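Local coordinates for design construct XXA_GVDQ (Synthetic construct, PDB 6NZ1), which has no known natural function, being a computationally designed helical homotrimer from a set of closely related proteins made to adopt two structurally divergent folds, at residues R17-R22 / V33-A38; E62-I67 / K89-S94; E69-I74 / E82-L87. All blocks are in the same frame, centred on the assembly; numbering follows the deposited sequence.

Contact 1: R17-R22 / V33-A38; sequences REILER and VEAIRA
The helical hairpin made by helix 6-25 and the first turns of helix 29-73 is closed here by I19, whose side chain lies against A35 and A38. The two segments run nearly antiparallel, their axes 165° apart in direction and 9.7 Å from each other at closest approach. At this spacing one large residue is set against two alanines, and I19 illustrates how a single branched side chain can occupy the interface. Its first torsion (chi1 -76°) sets CG2 anti to the backbone N and over A35, while CG1, beside that nitrogen, carries CD1 along to A38. CG2 rests on the methyl of A35, I19 CG2 to A35 CB being 3.6 Å. The longer arm reaches one turn further along the partner helix, and I19 CD1 meets A38 CB, also at 3.6 Å. The same terminal methyl lies 4.1 Å from the backbone O of E34, so it also brushes the partner's backbone. No hydrogen bond crosses the pair, and the closest contacts are between apolar side-chain carbons. Around it the trimer takes over: A35 also packs on I36 of the third subunit, L20 packs on that same residue, and R37 forms a salt bridge with E24 of the second subunit. The whole is an antiparallel helix-turn-helix hairpin set within a trimeric helical bundle.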
loop_
_atom_site.group_PDB
_atom_site.type_symbol
_atom_site.label_atom_id
_atom_site.label_comp_id
_atom_site.label_asym_id
_atom_site.label_seq_id
_atom_site.Cartn_x
_atom_site.Cartn_y
_atom_site.Cartn_z
ATOM N N ARG B 17 1.830 -1.277 21.061
ATOM C CA ARG B 17 0.972 -2.039 21.953
ATOM C C ARG B 17 1.591 -2.167 23.338
ATOM O O ARG B 17 0.887 -2.107 24.351
ATOM C CB ARG B 17 0.711 -3.403 21.345
ATOM C CG ARG B 17 -0.064 -3.326 20.044
ATOM C CD ARG B 17 -0.620 -4.690 19.740
ATOM N NE ARG B 17 -1.299 -4.843 18.455
ATOM C CZ ARG B 17 -2.614 -4.739 18.286
ATOM N NH1 ARG B 17 -3.394 -4.446 19.313
ATOM N NH2 ARG B 17 -3.153 -4.926 17.091
ATOM N N GLU B 18 2.903 -2.351 23.409
ATOM C CA GLU B 18 3.558 -2.391 24.708
ATOM C C GLU B 18 3.318 -1.096 25.474
ATOM O O GLU B 18 2.896 -1.112 26.636
ATOM C CB GLU B 18 5.048 -2.664 24.522
ATOM N N ILE B 19 3.553 0.039 24.825
ATOM C CA ILE B 19 3.333 1.316 25.488
ATOM C C ILE B 19 1.886 1.446 25.918
ATOM O O ILE B 19 1.584 1.994 26.982
ATOM C CB ILE B 19 3.740 2.466 24.558
ATOM C CG1 ILE B 19 5.259 2.591 24.514
ATOM C CG2 ILE B 19 3.107 3.745 25.008
ATOM C CD1 ILE B 19 5.777 3.344 23.305
ATOM N N LEU B 20 0.967 0.964 25.093
ATOM C CA LEU B 20 -0.447 1.128 25.394
ATOM C C LEU B 20 -0.811 0.464 26.713
ATOM O O LEU B 20 -1.429 1.084 27.581
ATOM C CB LEU B 20 -1.285 0.555 24.256
ATOM C CG LEU B 20 -2.804 0.708 24.369
ATOM C CD1 LEU B 20 -3.184 2.173 24.511
ATOM C CD2 LEU B 20 -3.500 0.064 23.169
ATOM N N GLU B 21 -0.465 -0.809 26.876
ATOM C CA GLU B 21 -0.776 -1.460 28.140
ATOM C C GLU B 21 -0.034 -0.807 29.304
ATOM O O GLU B 21 -0.562 -0.760 30.419
ATOM C CB GLU B 21 -0.449 -2.944 28.059
ATOM C CG GLU B 21 1.010 -3.255 27.996
ATOM C CD GLU B 21 1.308 -4.648 28.511
ATOM O OE1 GLU B 21 0.576 -5.594 28.136
ATOM O OE2 GLU B 21 2.271 -4.798 29.296
ATOM N N ARG B 22 1.182 -0.305 29.071
ATOM C CA ARG B 22 1.909 0.422 30.108
ATOM C C ARG B 22 1.207 1.720 30.466
ATOM O O ARG B 22 1.254 2.167 31.617
ATOM C CB ARG B 22 3.329 0.708 29.629
ATOM C CG ARG B 22 4.396 -0.041 30.393
ATOM N N VAL B 33 2.720 11.195 26.141
ATOM C CA VAL B 33 3.594 11.759 25.124
ATOM C C VAL B 33 4.425 10.662 24.479
ATOM O O VAL B 33 4.691 10.693 23.270
ATOM C CB VAL B 33 4.465 12.861 25.748
ATOM C CG1 VAL B 33 5.639 13.190 24.856
ATOM C CG2 VAL B 33 3.596 14.096 26.017
ATOM N N GLU B 34 4.838 9.672 25.271
ATOM C CA GLU B 34 5.628 8.581 24.723
ATOM C C GLU B 34 4.798 7.770 23.744
ATOM O O GLU B 34 5.293 7.357 22.690
ATOM C CB GLU B 34 6.177 7.704 25.851
ATOM C CG GLU B 34 7.595 8.120 26.280
ATOM C CD GLU B 34 8.024 7.567 27.628
ATOM O OE1 GLU B 34 7.355 6.643 28.123
ATOM O OE2 GLU B 34 9.037 8.047 28.185
ATOM N N ALA B 35 3.522 7.565 24.049
ATOM C CA ALA B 35 2.667 6.880 23.094
ATOM C C ALA B 35 2.551 7.679 21.807
ATOM O O ALA B 35 2.581 7.116 20.710
ATOM C CB ALA B 35 1.293 6.629 23.701
ATOM N N ILE B 36 2.416 8.995 21.914
ATOM C CA ILE B 36 2.305 9.799 20.708
ATOM C C ILE B 36 3.602 9.747 19.922
ATOM O O ILE B 36 3.590 9.591 18.697
ATOM C CB ILE B 36 1.897 11.231 21.079
ATOM C CG1 ILE B 36 0.513 11.156 21.719
ATOM C CG2 ILE B 36 1.911 12.112 19.868
ATOM C CD1 ILE B 36 -0.201 12.442 21.850
ATOM N N ARG B 37 4.737 9.868 20.608
ATOM C CA ARG B 37 6.029 9.696 19.953
ATOM C C ARG B 37 6.060 8.396 19.167
ATOM O O ARG B 37 6.466 8.360 18.003
ATOM C CB ARG B 37 7.136 9.717 21.007
ATOM C CG ARG B 37 8.541 9.416 20.497
ATOM C CD ARG B 37 9.316 10.706 20.213
ATOM N NE ARG B 37 10.699 10.447 19.831
ATOM C CZ ARG B 37 11.551 11.376 19.403
ATOM N NH1 ARG B 37 11.164 12.641 19.284
ATOM N NH2 ARG B 37 12.793 11.033 19.072
ATOM N N ALA B 38 5.625 7.311 19.801
ATOM C CA ALA B 38 5.623 6.015 19.145
ATOM C C ALA B 38 4.677 6.002 17.957
ATOM O O ALA B 38 4.981 5.419 16.914
ATOM C CB ALA B 38 5.230 4.942 20.150
#

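Contact 2: E62-I67 / K89-S94; sequences EILRAI and KDLKRS
L64 and L91 supply the apolar part of this contact between helix 29-73 and helix 78-94. Their methyls face each other across the hairpin, L64 CD1 lying 4.5 Å from L91 CD2, a loose approach rather than a tight interlock. L64 also touches L88 and the L64 of the second subunit, and L91 touches V61; L91 packs on the side chain of Q59 of the second subunit as well. This part of the hairpin is therefore continuous with the trimer interior.

The electrostatic part lies further out. E62 starts away from helix 78-94 but folds back at chi2 (-55°), which carries its carboxylate toward the extended chain of K92. The nearest approach is E62 OE2 to K92 CE, 4.3 Å, and E62 OE2 stands 4.5 Å from K92 NZ. That is attraction at a distance, not a salt bridge. R65 adds a like charge nearby, its NE 5.6 Å from K92 NZ.

Polar bonds appear within 89-94. S94 OG donates to D90 O at 3.2 Å, coming from 37° above the carbonyl plane, and S94 N donates to the same oxygen, so two bonds from one residue grip it. R93 NH1 makes a weak hydrogen bond, part of a salt bridge, to D90 OD1 at 3.5 Å. S94 OG is further bonded to Q59 of the second subunit.

The chemistry thus implies a loose contact in which one buried leucine pair is joined by charged chains at the edge, whose opposite charges probably attract only weakly.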
loop_
_atom_site.group_PDB
_atom_site.type_symbol
_atom_site.label_atom_id
_atom_site.label_comp_id
_atom_site.label_asym_id
_atom_site.label_seq_id
_atom_site.Cartn_x
_atom_site.Cartn_y
_atom_site.Cartn_z
ATOM N N GLU B 62 4.433 0.069 -16.038
ATOM C CA GLU B 62 5.402 0.182 -17.117
ATOM C C GLU B 62 5.659 -1.173 -17.746
ATOM O O GLU B 62 5.744 -1.296 -18.973
ATOM C CB GLU B 62 6.692 0.794 -16.596
ATOM C CG GLU B 62 6.544 2.265 -16.185
ATOM C CD GLU B 62 5.988 3.174 -17.300
ATOM O OE1 GLU B 62 6.697 3.432 -18.293
ATOM O OE2 GLU B 62 4.850 3.657 -17.180
ATOM N N ILE B 63 5.768 -2.203 -16.921
ATOM C CA ILE B 63 5.958 -3.543 -17.444
ATOM C C ILE B 63 4.737 -3.968 -18.226
ATOM O O ILE B 63 4.836 -4.636 -19.260
ATOM C CB ILE B 63 6.253 -4.520 -16.299
ATOM C CG1 ILE B 63 7.567 -4.174 -15.629
ATOM C CG2 ILE B 63 6.282 -5.954 -16.788
ATOM C CD1 ILE B 63 7.658 -4.758 -14.211
ATOM N N LEU B 64 3.562 -3.595 -17.748
ATOM C CA LEU B 64 2.365 -3.986 -18.463
ATOM C C LEU B 64 2.304 -3.308 -19.819
ATOM O O LEU B 64 1.830 -3.902 -20.787
ATOM C CB LEU B 64 1.125 -3.645 -17.651
ATOM C CG LEU B 64 0.803 -4.359 -16.339
ATOM C CD1 LEU B 64 -0.388 -3.634 -15.670
ATOM C CD2 LEU B 64 0.475 -5.823 -16.525
ATOM N N ARG B 65 2.760 -2.060 -19.909
ATOM C CA ARG B 65 2.790 -1.388 -21.202
ATOM C C ARG B 65 3.767 -2.062 -22.155
ATOM O O ARG B 65 3.475 -2.206 -23.345
ATOM C CB ARG B 65 3.167 0.081 -21.025
ATOM C CG ARG B 65 3.311 0.872 -22.338
ATOM C CD ARG B 65 1.983 0.941 -23.053
ATOM N NE ARG B 65 2.013 1.497 -24.402
ATOM C CZ ARG B 65 2.038 0.765 -25.506
ATOM N NH1 ARG B 65 2.076 -0.554 -25.405
ATOM N NH2 ARG B 65 2.016 1.348 -26.699
ATOM N N ALA B 66 4.942 -2.448 -21.655
ATOM C CA ALA B 66 5.931 -3.113 -22.493
ATOM C C ALA B 66 5.403 -4.447 -22.986
ATOM O O ALA B 66 5.675 -4.851 -24.120
ATOM C CB ALA B 66 7.235 -3.313 -21.723
ATOM N N ILE B 67 4.628 -5.134 -22.152
ATOM C CA ILE B 67 4.046 -6.406 -22.541
ATOM C C ILE B 67 3.057 -6.218 -23.680
ATOM O O ILE B 67 3.029 -6.998 -24.641
ATOM C CB ILE B 67 3.375 -7.072 -21.336
ATOM C CG1 ILE B 67 4.413 -7.639 -20.376
ATOM C CG2 ILE B 67 2.494 -8.156 -21.806
ATOM C CD1 ILE B 67 3.839 -8.130 -19.070
ATOM N N LYS B 89 -5.019 2.340 -19.941
ATOM C CA LYS B 89 -5.298 3.767 -19.944
ATOM C C LYS B 89 -6.050 4.151 -18.682
ATOM O O LYS B 89 -5.657 5.074 -17.967
ATOM C CB LYS B 89 -6.095 4.146 -21.199
ATOM C CG LYS B 89 -6.476 5.618 -21.333
ATOM C CD LYS B 89 -7.574 5.803 -22.380
ATOM C CE LYS B 89 -7.911 7.263 -22.621
ATOM N NZ LYS B 89 -6.767 8.046 -23.173
ATOM N N ASP B 90 -7.132 3.429 -18.388
ATOM C CA ASP B 90 -7.939 3.736 -17.218
ATOM C C ASP B 90 -7.116 3.613 -15.944
ATOM O O ASP B 90 -7.170 4.479 -15.065
ATOM C CB ASP B 90 -9.148 2.803 -17.173
ATOM C CG ASP B 90 -10.184 3.101 -18.263
ATOM O OD1 ASP B 90 -9.995 4.029 -19.081
ATOM O OD2 ASP B 90 -11.205 2.379 -18.300
ATOM N N LEU B 91 -6.342 2.541 -15.825
ATOM C CA LEU B 91 -5.508 2.374 -14.644
ATOM C C LEU B 91 -4.502 3.505 -14.507
ATOM O O LEU B 91 -4.275 4.017 -13.408
ATOM C CB LEU B 91 -4.785 1.041 -14.713
ATOM C CG LEU B 91 -3.713 0.808 -13.664
ATOM C CD1 LEU B 91 -4.323 0.861 -12.309
ATOM C CD2 LEU B 91 -3.063 -0.521 -13.928
ATOM N N LYS B 92 -3.866 3.890 -15.608
ATOM C CA LYS B 92 -2.938 5.006 -15.566
ATOM C C LYS B 92 -3.620 6.291 -15.103
ATOM O O LYS B 92 -2.982 7.142 -14.472
ATOM C CB LYS B 92 -2.321 5.187 -16.942
ATOM C CG LYS B 92 -1.165 4.256 -17.259
ATOM C CD LYS B 92 -0.465 4.799 -18.494
ATOM C CE LYS B 92 0.851 4.152 -18.760
ATOM N NZ LYS B 92 1.510 4.809 -19.953
ATOM N N ARG B 93 -4.908 6.449 -15.398
ATOM C CA ARG B 93 -5.630 7.625 -14.934
ATOM C C ARG B 93 -5.886 7.553 -13.435
ATOM O O ARG B 93 -5.622 8.508 -12.702
ATOM C CB ARG B 93 -6.946 7.752 -15.691
ATOM C CG ARG B 93 -6.783 8.161 -17.137
ATOM C CD ARG B 93 -8.062 8.772 -17.668
ATOM N NE ARG B 93 -9.151 7.807 -17.812
ATOM C CZ ARG B 93 -10.113 7.615 -16.915
ATOM N NH1 ARG B 93 -11.078 6.723 -17.153
ATOM N NH2 ARG B 93 -10.116 8.320 -15.785
ATOM N N SER B 94 -6.400 6.427 -12.958
ATOM C CA SER B 94 -6.785 6.306 -11.564
ATOM C C SER B 94 -5.669 5.773 -10.694
ATOM O O SER B 94 -5.923 5.362 -9.558
ATOM C CB SER B 94 -8.000 5.403 -11.440
ATOM O OG SER B 94 -7.689 4.120 -11.935
#

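Contact 3: E69-I74 / E82-L87; sequences EALEAI and EEMKKL
Different first torsions bring E72 and K85 together: E72 CG stands anti to its own backbone nitrogen (chi1 -173°), whereas K85 CG lies beside the nitrogen and anti to the carbonyl carbon (chi1 -74°). Both chains are extended beyond CG, and they cross at about a right angle where their ends meet. K85 NZ donates a hydrogen bond to E72 OE1 at 2.9 Å, part of a salt bridge, and it arrives from 45° above the carboxylate plane. The second oxygen is less engaged, E72 OE2 lying 3.6 Å from K85 NZ. With an alanine here the carboxylate is gone, and the ammonium of K85 would probably be left without its mate across the hairpin, its long chain set free to swing.

Deeper in, L71 and M84 also cross nearly perpendicularly. M84 bends at its last torsion, so that both its sulfur and its methyl come against one leucine methyl: L71 CD1 is 4.0 Å from M84 CE, and M84 SD is equally near that carbon. L71 and E72 also touch L81, and M84 and K85 touch I68, while L71 meets its counterpart in the third subunit and M84 packs on A70 of the second.

The contact thus divides by depth, with an apolar leucine-methionine contact inside and a charged clasp at the partly exposed edge, where the ion pair probably helps hold the two helices together.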
loop_
_atom_site.group_PDB
_atom_site.type_symbol
_atom_site.label_atom_id
_atom_site.label_comp_id
_atom_site.label_asym_id
_atom_site.label_seq_id
_atom_site.Cartn_x
_atom_site.Cartn_y
_atom_site.Cartn_z
ATOM N N GLU B 69 3.211 -3.961 -25.869
ATOM C CA GLU B 69 4.028 -3.725 -27.052
ATOM C C GLU B 69 4.586 -5.027 -27.605
ATOM O O GLU B 69 4.660 -5.212 -28.826
ATOM C CB GLU B 69 5.157 -2.753 -26.728
ATOM C CG GLU B 69 6.253 -2.686 -27.779
ATOM C CD GLU B 69 5.794 -2.103 -29.105
ATOM O OE1 GLU B 69 4.648 -1.631 -29.207
ATOM O OE2 GLU B 69 6.592 -2.123 -30.065
ATOM N N ALA B 70 5.004 -5.937 -26.730
ATOM C CA ALA B 70 5.510 -7.216 -27.207
ATOM C C ALA B 70 4.460 -7.928 -28.038
ATOM O O ALA B 70 4.732 -8.391 -29.151
ATOM C CB ALA B 70 5.940 -8.084 -26.028
ATOM N N LEU B 71 3.244 -8.024 -27.510
ATOM C CA LEU B 71 2.166 -8.660 -28.242
ATOM C C LEU B 71 1.885 -7.938 -29.542
ATOM O O LEU B 71 1.543 -8.569 -30.543
ATOM C CB LEU B 71 0.908 -8.685 -27.389
ATOM C CG LEU B 71 1.046 -9.480 -26.094
ATOM C CD1 LEU B 71 -0.248 -9.437 -25.304
ATOM C CD2 LEU B 71 1.414 -10.900 -26.397
ATOM N N GLU B 72 1.987 -6.609 -29.544
ATOM C CA GLU B 72 1.761 -5.882 -30.787
ATOM C C GLU B 72 2.918 -6.073 -31.762
ATOM O O GLU B 72 2.699 -6.151 -32.977
ATOM C CB GLU B 72 1.535 -4.392 -30.512
ATOM C CG GLU B 72 1.118 -3.583 -31.746
ATOM C CD GLU B 72 0.654 -2.177 -31.428
ATOM O OE1 GLU B 72 0.743 -1.753 -30.256
ATOM O OE2 GLU B 72 0.185 -1.497 -32.360
ATOM N N ALA B 73 4.157 -6.137 -31.259
ATOM C CA ALA B 73 5.311 -6.263 -32.138
ATOM C C ALA B 73 5.324 -7.595 -32.870
ATOM O O ALA B 73 6.046 -7.746 -33.862
ATOM C CB ALA B 73 6.596 -6.103 -31.334
ATOM N N ILE B 74 4.536 -8.560 -32.411
ATOM C CA ILE B 74 4.513 -9.876 -33.021
ATOM C C ILE B 74 3.260 -10.126 -33.826
ATOM O O ILE B 74 3.099 -11.229 -34.368
ATOM C CB ILE B 74 4.679 -10.976 -31.965
ATOM C CG1 ILE B 74 3.561 -10.871 -30.948
ATOM C CG2 ILE B 74 6.000 -10.852 -31.304
ATOM C CD1 ILE B 74 3.394 -12.115 -30.130
ATOM N N GLU B 82 -6.928 -3.850 -28.149
ATOM C CA GLU B 82 -7.748 -2.694 -27.805
ATOM C C GLU B 82 -8.243 -2.779 -26.369
ATOM O O GLU B 82 -8.137 -1.815 -25.605
ATOM C CB GLU B 82 -8.924 -2.578 -28.776
ATOM N N GLU B 83 -8.798 -3.929 -25.984
ATOM C CA GLU B 83 -9.317 -4.078 -24.631
ATOM C C GLU B 83 -8.219 -3.873 -23.587
ATOM O O GLU B 83 -8.462 -3.273 -22.534
ATOM C CB GLU B 83 -9.974 -5.453 -24.475
ATOM C CG GLU B 83 -10.543 -5.705 -23.076
ATOM C CD GLU B 83 -11.308 -6.999 -22.953
ATOM O OE1 GLU B 83 -11.261 -7.828 -23.873
ATOM O OE2 GLU B 83 -11.949 -7.210 -21.914
ATOM N N MET B 84 -7.010 -4.375 -23.855
ATOM C CA MET B 84 -5.906 -4.202 -22.918
ATOM C C MET B 84 -5.461 -2.748 -22.839
ATOM O O MET B 84 -5.073 -2.267 -21.772
ATOM C CB MET B 84 -4.728 -5.058 -23.383
ATOM C CG MET B 84 -4.892 -6.566 -23.211
ATOM S SD MET B 84 -3.424 -7.340 -23.984
ATOM C CE MET B 84 -4.175 -8.771 -24.728
ATOM N N LYS B 85 -5.416 -2.069 -23.985
ATOM C CA LYS B 85 -5.002 -0.677 -24.006
ATOM C C LYS B 85 -6.005 0.190 -23.267
ATOM O O LYS B 85 -5.614 1.136 -22.587
ATOM C CB LYS B 85 -4.822 -0.194 -25.447
ATOM C CG LYS B 85 -3.559 -0.754 -26.066
ATOM C CD LYS B 85 -3.382 -0.459 -27.546
ATOM C CE LYS B 85 -2.051 -1.005 -28.018
ATOM N NZ LYS B 85 -1.741 -0.610 -29.421
ATOM N N LYS B 86 -7.299 -0.110 -23.385
ATOM C CA LYS B 86 -8.295 0.660 -22.650
ATOM C C LYS B 86 -8.131 0.470 -21.147
ATOM O O LYS B 86 -8.141 1.437 -20.383
ATOM C CB LYS B 86 -9.696 0.254 -23.090
ATOM C CG LYS B 86 -10.817 1.000 -22.390
ATOM C CD LYS B 86 -12.152 0.279 -22.529
ATOM N N LEU B 87 -7.981 -0.776 -20.705
ATOM C CA LEU B 87 -7.832 -1.034 -19.281
ATOM C C LEU B 87 -6.580 -0.378 -18.715
ATOM O O LEU B 87 -6.587 0.105 -17.581
ATOM C CB LEU B 87 -7.803 -2.535 -19.031
ATOM C CG LEU B 87 -9.112 -3.299 -19.239
ATOM C CD1 LEU B 87 -8.862 -4.807 -19.027
ATOM C CD2 LEU B 87 -10.227 -2.809 -18.329
#

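In the fold
All three contacts hold the two shorter helices against the long helix 29-73, at its two ends: contact 1 pairs it with helix 6-25, while contacts 2 and 3 pair it with helix 78-94. Contact 1 stands apart, its centre 42 Å from that of contact 2 and on the far side of the chain's centre. Contacts 2 and 3 have centres 10 Å apart, contact 3 nested inside the loop that contact 2 closes. None is wholly core. Contact 1 rests on one isoleucine against two alanines, with no charge pair across it; the other two share a buried apolar pair with charges outside it, a true salt bridge in contact 3 but only a distant attraction in contact 2.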